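Local coordinates for protein transcription initiation factor IIB (Methanocaldococcus vulcanius, PDB 5O9I) that probably excises itself from its host transcription factor by protein splicing, as a mini-intein with the HINT fold, at residues P76-M80 and E166-A172; S96-F100 and F190-N194; S9-I13 and I184-G188. All blocks are in the same frame, centred on the assembly; numbering follows the deposited sequence.

Overall arrangement
The three contacts each join an early part of the chain to a late one. Interaction 1 lies near the surface, joins two turns around strands 71-76 and 171-176, and has no hydrogen bond between its segments, so van der Waals contacts of prolines, Val-77, Met-80, Ala-172 and Tyr-171 carry it. Interactions 2 and 3 sit deeper, their centres about 13 Å apart, and each has one short backbone hydrogen bond supported by apolar contacts. They share the final hairpin: interaction 3 uses strand 182-185 and the turn after it, interaction 2 the returning strand 190-193. Interaction 2 brings His-97 up to His-193 near the chain end, whereas interaction 3 is dominated by a proline laid over an aromatic ring.

Interaction 1: P76-M80 and E166-A172; sequences PVSEM and EPTNGYA
Rotation of Val-77 about its first torsion sets CG1 between the backbone N and the carbonyl carbon (chi1 75°), and this turns the methyl into the 166-172 loop, where it meets Pro-167 and Ala-172. Met-80 places CG beside its carbonyl carbon, trans to N (chi1 -155°), and then bends at both following torsions, which brings its terminal methyl back to the same alanine. The contact belongs to the HINT fold of the intein: the turn leaving strand 71-76 packs against the loop that runs into strand 171-176, its antiparallel neighbour in a sheet.

Val-77 CG1 lies 3.7 Å from Pro-167 CG, the two side chains slanting across one another, and 4.1 Å from Ala-172 CB. Met-80 CE, from the same segment as Val-77, also reaches Ala-172 CB, at 4.1 Å, so the alanine methyl is shared by a branched and a flexible side chain. Around this patch the proline ring of Pro-167 rides against backbone carbonyls, with CD 3.3 Å from Ser-78 O. No hydrogen bond spans the segments; Met-80 and Ala-172 instead bond through their backbones to Val-165 and His-75. On the far side of the loop, Thr-168 OG1 is hydrogen-bonded to Asp-7, which ties the loop to the short N-terminal strand 6-7.

At the exposed end, Pro-76 and Tyr-171 lie side by side and point the same way. CG and CD of the proline lie against Tyr-171 CE2, with Pro-76 CD 3.5 Å from it. Beside them the carbonyl of Gly-170 receives a CA-H...O contact, Pro-76 CA lying 3.6 Å from Gly-170 O with 155° at the hydrogen.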
loop_
_atom_site.group_PDB
_atom_site.type_symbol
_atom_site.label_atom_id
_atom_site.label_comp_id
_atom_site.label_asym_id
_atom_site.label_seq_id
_atom_site.Cartn_x
_atom_site.Cartn_y
_atom_site.Cartn_z
ATOM N N PRO A 76 0.263 -3.424 -16.277
ATOM C CA PRO A 76 1.048 -2.379 -16.955
ATOM C C PRO A 76 0.442 -0.984 -16.772
ATOM O O PRO A 76 -0.780 -0.825 -16.616
ATOM C CB PRO A 76 1.028 -2.797 -18.436
ATOM C CG PRO A 76 0.538 -4.213 -18.484
ATOM C CD PRO A 76 -0.141 -4.516 -17.187
ATOM N N VAL A 77 1.313 0.011 -16.777
ATOM C CA VAL A 77 0.937 1.339 -16.369
ATOM C C VAL A 77 1.972 2.288 -16.924
ATOM O O VAL A 77 3.154 1.926 -17.021
ATOM C CB VAL A 77 0.910 1.392 -14.823
ATOM C CG1 VAL A 77 2.333 1.429 -14.231
ATOM C CG2 VAL A 77 0.039 2.523 -14.310
ATOM N N SER A 78 1.527 3.480 -17.317
ATOM C CA SER A 78 2.393 4.486 -17.968
ATOM C C SER A 78 2.804 5.596 -17.014
ATOM O O SER A 78 3.909 6.156 -17.146
ATOM C CB SER A 78 1.696 5.081 -19.208
ATOM O OG SER A 78 0.752 6.105 -18.891
ATOM N N GLU A 79 1.922 5.900 -16.056
ATOM C CA GLU A 79 2.154 6.945 -15.076
ATOM C C GLU A 79 2.231 6.405 -13.640
ATOM O O GLU A 79 1.928 5.255 -13.389
ATOM C CB GLU A 79 1.079 8.023 -15.225
ATOM C CG GLU A 79 1.309 8.916 -16.436
ATOM C CD GLU A 79 0.783 10.330 -16.260
ATOM O OE1 GLU A 79 -0.351 10.490 -15.725
ATOM O OE2 GLU A 79 1.500 11.277 -16.685
ATOM N N MET A 80 2.701 7.261 -12.734
ATOM C CA MET A 80 2.744 7.009 -11.287
ATOM C C MET A 80 2.905 8.366 -10.594
ATOM O O MET A 80 3.595 9.229 -11.123
ATOM C CB MET A 80 3.920 6.080 -10.938
ATOM C CG MET A 80 3.763 5.266 -9.659
ATOM S SD MET A 80 3.385 3.519 -9.886
ATOM C CE MET A 80 1.577 3.541 -9.994
ATOM N N GLU A 166 7.423 8.281 -13.893
ATOM C CA GLU A 166 7.282 7.040 -14.627
ATOM C C GLU A 166 7.534 5.856 -13.724
ATOM O O GLU A 166 8.316 5.932 -12.790
ATOM C CB GLU A 166 8.221 7.012 -15.856
ATOM C CG GLU A 166 9.672 6.546 -15.601
ATOM C CD GLU A 166 10.630 6.862 -16.731
ATOM O OE1 GLU A 166 10.177 6.976 -17.901
ATOM O OE2 GLU A 166 11.846 6.978 -16.432
ATOM N N PRO A 167 6.884 4.728 -14.005
ATOM C CA PRO A 167 7.034 3.510 -13.215
ATOM C C PRO A 167 8.209 2.594 -13.474
ATOM O O PRO A 167 8.257 1.949 -14.516
ATOM C CB PRO A 167 5.814 2.714 -13.605
ATOM C CG PRO A 167 5.496 3.192 -14.957
ATOM C CD PRO A 167 5.688 4.649 -14.830
ATOM N N THR A 168 9.030 2.427 -12.443
ATOM C CA THR A 168 10.102 1.441 -12.417
ATOM C C THR A 168 9.448 0.054 -12.669
ATOM O O THR A 168 8.381 -0.203 -12.115
ATOM C CB THR A 168 10.856 1.484 -11.051
ATOM O OG1 THR A 168 10.520 0.349 -10.248
ATOM C CG2 THR A 168 10.623 2.795 -10.226
ATOM N N ASN A 169 10.058 -0.812 -13.481
ATOM C CA ASN A 169 9.376 -1.930 -14.111
ATOM C C ASN A 169 7.962 -1.479 -14.404
ATOM O O ASN A 169 7.107 -1.708 -13.568
ATOM C CB ASN A 169 9.470 -3.259 -13.296
ATOM C CG ASN A 169 8.533 -4.368 -13.822
ATOM O OD1 ASN A 169 8.326 -4.430 -15.197
ATOM N ND2 ASN A 169 7.841 -5.131 -12.807
ATOM N N GLY A 170 7.724 -0.823 -15.541
ATOM C CA GLY A 170 6.361 -0.409 -15.948
ATOM C C GLY A 170 5.191 -1.325 -15.583
ATOM O O GLY A 170 4.550 -1.896 -16.415
ATOM N N TYR A 171 4.956 -1.492 -14.296
ATOM C CA TYR A 171 3.968 -2.415 -13.754
ATOM C C TYR A 171 3.659 -1.842 -12.408
ATOM O O TYR A 171 4.573 -1.460 -11.682
ATOM C CB TYR A 171 4.543 -3.831 -13.518
ATOM C CG TYR A 171 4.141 -4.940 -14.481
ATOM C CD1 TYR A 171 4.506 -6.246 -14.211
ATOM C CD2 TYR A 171 3.377 -4.719 -15.638
ATOM C CE1 TYR A 171 4.161 -7.288 -15.063
ATOM C CE2 TYR A 171 3.025 -5.766 -16.487
ATOM C CZ TYR A 171 3.395 -7.063 -16.180
ATOM O OH TYR A 171 3.071 -8.090 -17.063
ATOM N N ALA A 172 2.375 -1.791 -12.088
ATOM C CA ALA A 172 1.886 -1.452 -10.769
ATOM C C ALA A 172 1.348 -2.729 -10.160
ATOM O O ALA A 172 1.007 -3.634 -10.857
ATOM C CB ALA A 172 0.800 -0.395 -10.853
#

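Interaction 2: S96-F100 and F190-N194; sequences SHSVF and FVLHN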
loop_
_atom_site.group_PDB
_atom_site.type_symbol
_atom_site.label_atom_id
_atom_site.label_comp_id
_atom_site.label_asym_id
_atom_site.label_seq_id
_atom_site.Cartn_x
_atom_site.Cartn_y
_atom_site.Cartn_z
ATOM N N SER A 96 -5.430 6.856 -9.311
ATOM C CA SER A 96 -6.759 6.271 -9.059
ATOM C C SER A 96 -6.914 5.592 -7.701
ATOM O O SER A 96 -8.002 5.599 -7.154
ATOM C CB SER A 96 -7.085 5.203 -10.098
ATOM O OG SER A 96 -6.443 3.973 -9.751
ATOM N N HIS A 97 -5.831 4.983 -7.198
ATOM C CA HIS A 97 -5.851 4.180 -5.963
ATOM C C HIS A 97 -5.992 5.122 -4.761
ATOM O O HIS A 97 -5.967 6.330 -4.928
ATOM C CB HIS A 97 -4.564 3.331 -5.894
ATOM C CG HIS A 97 -4.549 2.298 -4.804
ATOM N ND1 HIS A 97 -3.797 2.440 -3.657
ATOM C CD2 HIS A 97 -5.212 1.121 -4.677
ATOM C CE1 HIS A 97 -4.007 1.405 -2.864
ATOM N NE2 HIS A 97 -4.850 0.584 -3.462
ATOM N N SER A 98 -6.149 4.580 -3.565
ATOM C CA SER A 98 -6.523 5.380 -2.426
ATOM C C SER A 98 -5.599 5.178 -1.202
ATOM O O SER A 98 -5.065 4.093 -0.973
ATOM C CB SER A 98 -8.002 5.080 -2.106
ATOM O OG SER A 98 -8.388 3.834 -2.739
ATOM N N VAL A 99 -5.397 6.271 -0.473
ATOM C CA VAL A 99 -4.711 6.304 0.797
ATOM C C VAL A 99 -5.721 6.800 1.810
ATOM O O VAL A 99 -6.914 6.694 1.550
ATOM C CB VAL A 99 -3.456 7.190 0.743
ATOM C CG1 VAL A 99 -2.562 6.752 -0.407
ATOM C CG2 VAL A 99 -3.809 8.666 0.631
ATOM N N PHE A 100 -5.291 7.274 2.972
ATOM C CA PHE A 100 -6.242 7.690 3.984
ATOM C C PHE A 100 -5.921 9.095 4.428
ATOM O O PHE A 100 -4.765 9.523 4.364
ATOM C CB PHE A 100 -6.194 6.794 5.207
ATOM C CG PHE A 100 -6.807 5.436 5.013
ATOM C CD1 PHE A 100 -6.053 4.377 4.475
ATOM C CD2 PHE A 100 -8.113 5.177 5.418
ATOM C CE1 PHE A 100 -6.603 3.113 4.326
ATOM C CE2 PHE A 100 -8.649 3.901 5.293
ATOM C CZ PHE A 100 -7.909 2.877 4.742
ATOM N N PHE A 190 3.351 4.163 4.582
ATOM C CA PHE A 190 2.151 4.798 4.160
ATOM C C PHE A 190 1.035 3.769 4.143
ATOM O O PHE A 190 1.220 2.677 3.564
ATOM C CB PHE A 190 2.338 5.274 2.741
ATOM C CG PHE A 190 3.047 6.583 2.613
ATOM C CD1 PHE A 190 4.411 6.633 2.464
ATOM C CD2 PHE A 190 2.317 7.769 2.489
ATOM C CE1 PHE A 190 5.058 7.874 2.287
ATOM C CE2 PHE A 190 2.952 8.994 2.299
ATOM C CZ PHE A 190 4.318 9.049 2.206
ATOM N N VAL A 191 -0.119 4.126 4.705
ATOM C CA VAL A 191 -1.282 3.203 4.708
ATOM C C VAL A 191 -2.090 3.289 3.401
ATOM O O VAL A 191 -2.570 4.374 3.032
ATOM C CB VAL A 191 -2.272 3.532 5.822
ATOM C CG1 VAL A 191 -3.342 2.478 5.903
ATOM C CG2 VAL A 191 -1.526 3.692 7.148
ATOM N N LEU A 192 -2.282 2.157 2.732
ATOM C CA LEU A 192 -2.994 2.107 1.459
ATOM C C LEU A 192 -4.323 1.446 1.656
ATOM O O LEU A 192 -4.403 0.527 2.461
ATOM C CB LEU A 192 -2.193 1.248 0.498
ATOM C CG LEU A 192 -1.037 1.904 -0.294
ATOM C CD1 LEU A 192 -0.490 3.164 0.344
ATOM C CD2 LEU A 192 0.131 0.962 -0.425
ATOM N N HIS A 193 -5.351 1.903 0.937
ATOM C CA HIS A 193 -6.739 1.325 0.989
ATOM C C HIS A 193 -7.112 0.550 -0.262
ATOM O O HIS A 193 -6.869 1.021 -1.383
ATOM C CB HIS A 193 -7.772 2.444 1.133
ATOM C CG HIS A 193 -9.183 1.954 1.240
ATOM N ND1 HIS A 193 -9.620 1.122 2.255
ATOM C CD2 HIS A 193 -10.265 2.192 0.464
ATOM C CE1 HIS A 193 -10.906 0.859 2.090
ATOM N NE2 HIS A 193 -11.325 1.506 1.017
ATOM N N ASN A 194 -7.748 -0.601 -0.083
ATOM C CA ASN A 194 -8.152 -1.460 -1.236
ATOM C C ASN A 194 -9.386 -0.937 -2.006
ATOM O O ASN A 194 -10.356 -0.520 -1.389
ATOM C CB ASN A 194 -8.388 -2.906 -0.749
ATOM C CG ASN A 194 -7.095 -3.708 -0.626
ATOM O OD1 ASN A 194 -5.997 -3.254 -1.060
ATOM N ND2 ASN A 194 -7.213 -4.933 -0.042
#
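His-193 N donates to Ser-98 O across 2.9 Å in a nearly straight bond (173° at the hydrogen). The seryl hydroxyl adds a weak bond, Ser-98 OG to His-193 O at 3.5 Å. His-97 lies against the same carbonyl: its CG is trans to the backbone N (chi1 -171°), which swings the imidazole toward the chain end and leaves NE2 2.9 Å from His-193 O, at an angle too poor for a hydrogen bond. Leu-192 comes to the rim of this ring in its plane, CB 3.8 Å from His-97 CE1.

Past the histidine, the two strands meet through Phe-100, whose CD1-CE1-CZ side lies against Val-191 CG1 and His-193 CB, with the carbonyl oxygens of Val-191 and Leu-192 at the ring's edge. Phe-100 CD1 rests 3.6 Å from Val-191 CG1, and Phe-100 CE1 is 3.5 Å from His-193 CB. The phenyl and the imidazole of His-193 are turned steeply against each other, planes at 76°, without forming a regular stack. Val-99 and Leu-192 make a looser apolar pair nearby, CG1 to CD1 4.2 Å.

Farther out, Phe-58 meets the Phe-100 ring edge-to-face, and strand 120-124 presents Val-122 to both Phe-100 and Val-191. Leu-192 is bonded through its backbone to Phe-183 of the hairpin partner, and His-97 to Val-112. The His-97 side chain also touches Ala-5. With an alanine in place of His-97, Leu-192 CB and the carbonyl of His-193 would probably lose the imidazole packed against them, leaving a gap beside both. A block B histidine of the TXXH type meeting the closing His-Asn pair is characteristic of the splicing centre of HINT-fold inteins.

Interaction 3: S9-I13 and I184-G188; sequences SEPII and IAGFG
Pro-11 and Phe-187 cross at about a right angle, with the proline CG poised over the middle of the phenyl ring. It lies 3.7 Å from the Phe-187 centroid and only 9° off the ring normal, a CH-pi contact over one face rather than at the edge. The first torsion of Phe-187 puts CG beside the backbone N, trans to the carbonyl carbon (chi1 -77°), which brings one face of the ring under Pro-11 CG.

Next to this pair, Gly-186 N donates to Pro-11 O at 2.9 Å, in a bond nearly straight at the hydrogen (168°). The bond fastens the turn of the last hairpin of the HINT fold, between strands 182-185 and 190-193, to the start of strand 11-16. Gly-186 has backbone angles at which any side chain would press on the preceding carbonyl, so glycine is what this turn accepts.

On the next residue pair, Ile-12 turns its CG2 branch to Ala-185 while the end of the side chain leads away; Ile-12 also touches Ile-25 and Leu-28 of helix 25-34. Ile-12 CG2 sits 3.5 Å from Ala-185 CB and 3.6 Å from Ile-184 O. Glu-10 folds back so that OE1 approaches Gly-186 CA at 3.6 Å, while OE2 accepts a hydrogen bond from the backbone N of Arg-92.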
loop_
_atom_site.group_PDB
_atom_site.type_symbol
_atom_site.label_atom_id
_atom_site.label_comp_id
_atom_site.label_asym_id
_atom_site.label_seq_id
_atom_site.Cartn_x
_atom_site.Cartn_y
_atom_site.Cartn_z
ATOM N N SER A 9 9.045 -1.091 -7.006
ATOM C CA SER A 9 10.186 -1.009 -6.077
ATOM C C SER A 9 9.823 -0.696 -4.629
ATOM O O SER A 9 10.658 -0.871 -3.783
ATOM C CB SER A 9 11.202 0.013 -6.575
ATOM O OG SER A 9 10.543 1.226 -6.867
ATOM N N GLU A 10 8.587 -0.279 -4.340
ATOM C CA GLU A 10 8.195 0.072 -2.967
ATOM C C GLU A 10 8.299 -1.154 -2.064
ATOM O O GLU A 10 7.885 -2.251 -2.443
ATOM C CB GLU A 10 6.775 0.596 -2.925
ATOM C CG GLU A 10 6.554 1.899 -3.689
ATOM C CD GLU A 10 7.312 3.085 -3.096
ATOM O OE1 GLU A 10 7.768 2.990 -1.920
ATOM O OE2 GLU A 10 7.423 4.129 -3.809
ATOM N N PRO A 11 8.927 -1.004 -0.886
ATOM C CA PRO A 11 9.093 -2.136 0.003
ATOM C C PRO A 11 7.897 -2.367 0.933
ATOM O O PRO A 11 7.129 -1.434 1.246
ATOM C CB PRO A 11 10.352 -1.771 0.789
ATOM C CG PRO A 11 10.330 -0.293 0.828
ATOM C CD PRO A 11 9.682 0.179 -0.417
ATOM N N ILE A 12 7.779 -3.620 1.344
ATOM C CA ILE A 12 6.768 -4.061 2.267
ATOM C C ILE A 12 7.327 -5.087 3.222
ATOM O O ILE A 12 8.168 -5.893 2.899
ATOM C CB ILE A 12 5.526 -4.758 1.608
ATOM C CG1 ILE A 12 6.014 -5.733 0.544
ATOM C CG2 ILE A 12 4.526 -3.750 1.053
ATOM C CD1 ILE A 12 4.926 -6.588 -0.046
ATOM N N ILE A 13 6.769 -5.076 4.400
ATOM C CA ILE A 13 7.171 -6.010 5.407
ATOM C C ILE A 13 6.180 -7.139 5.271
ATOM O O ILE A 13 4.980 -6.912 5.353
ATOM C CB ILE A 13 7.101 -5.349 6.776
ATOM C CG1 ILE A 13 7.982 -4.069 6.759
ATOM C CG2 ILE A 13 7.514 -6.375 7.780
ATOM C CD1 ILE A 13 7.999 -3.212 8.005
ATOM N N ILE A 184 0.173 -1.514 4.628
ATOM C CA ILE A 184 1.124 -0.435 4.531
ATOM C C ILE A 184 2.240 -0.831 3.653
ATOM O O ILE A 184 2.574 -2.008 3.518
ATOM C CB ILE A 184 1.647 -0.016 5.902
ATOM C CG1 ILE A 184 2.591 -1.077 6.434
ATOM C CG2 ILE A 184 0.449 0.202 6.851
ATOM C CD1 ILE A 184 2.911 -0.927 7.838
ATOM N N ALA A 185 2.825 0.187 3.075
ATOM C CA ALA A 185 3.944 -0.014 2.173
ATOM C C ALA A 185 4.718 1.298 2.092
ATOM O O ALA A 185 4.196 2.350 2.477
ATOM C CB ALA A 185 3.425 -0.433 0.805
ATOM N N GLY A 186 5.958 1.221 1.619
ATOM C CA GLY A 186 6.797 2.424 1.476
ATOM C C GLY A 186 7.714 2.511 2.674
ATOM O O GLY A 186 7.425 1.942 3.714
ATOM N N PHE A 187 8.841 3.192 2.524
ATOM C CA PHE A 187 9.757 3.285 3.621
ATOM C C PHE A 187 9.077 3.895 4.846
ATOM O O PHE A 187 9.202 3.327 5.970
ATOM C CB PHE A 187 11.052 3.995 3.233
ATOM C CG PHE A 187 11.991 3.112 2.439
ATOM C CD1 PHE A 187 12.604 2.004 3.034
ATOM C CD2 PHE A 187 12.236 3.358 1.115
ATOM C CE1 PHE A 187 13.453 1.168 2.308
ATOM C CE2 PHE A 187 13.127 2.532 0.384
ATOM C CZ PHE A 187 13.723 1.429 0.977
ATOM N N GLY A 188 8.309 4.961 4.638
ATOM C CA GLY A 188 7.555 5.504 5.735
ATOM C C GLY A 188 6.266 4.753 6.176
ATOM O O GLY A 188 5.554 5.234 7.089
#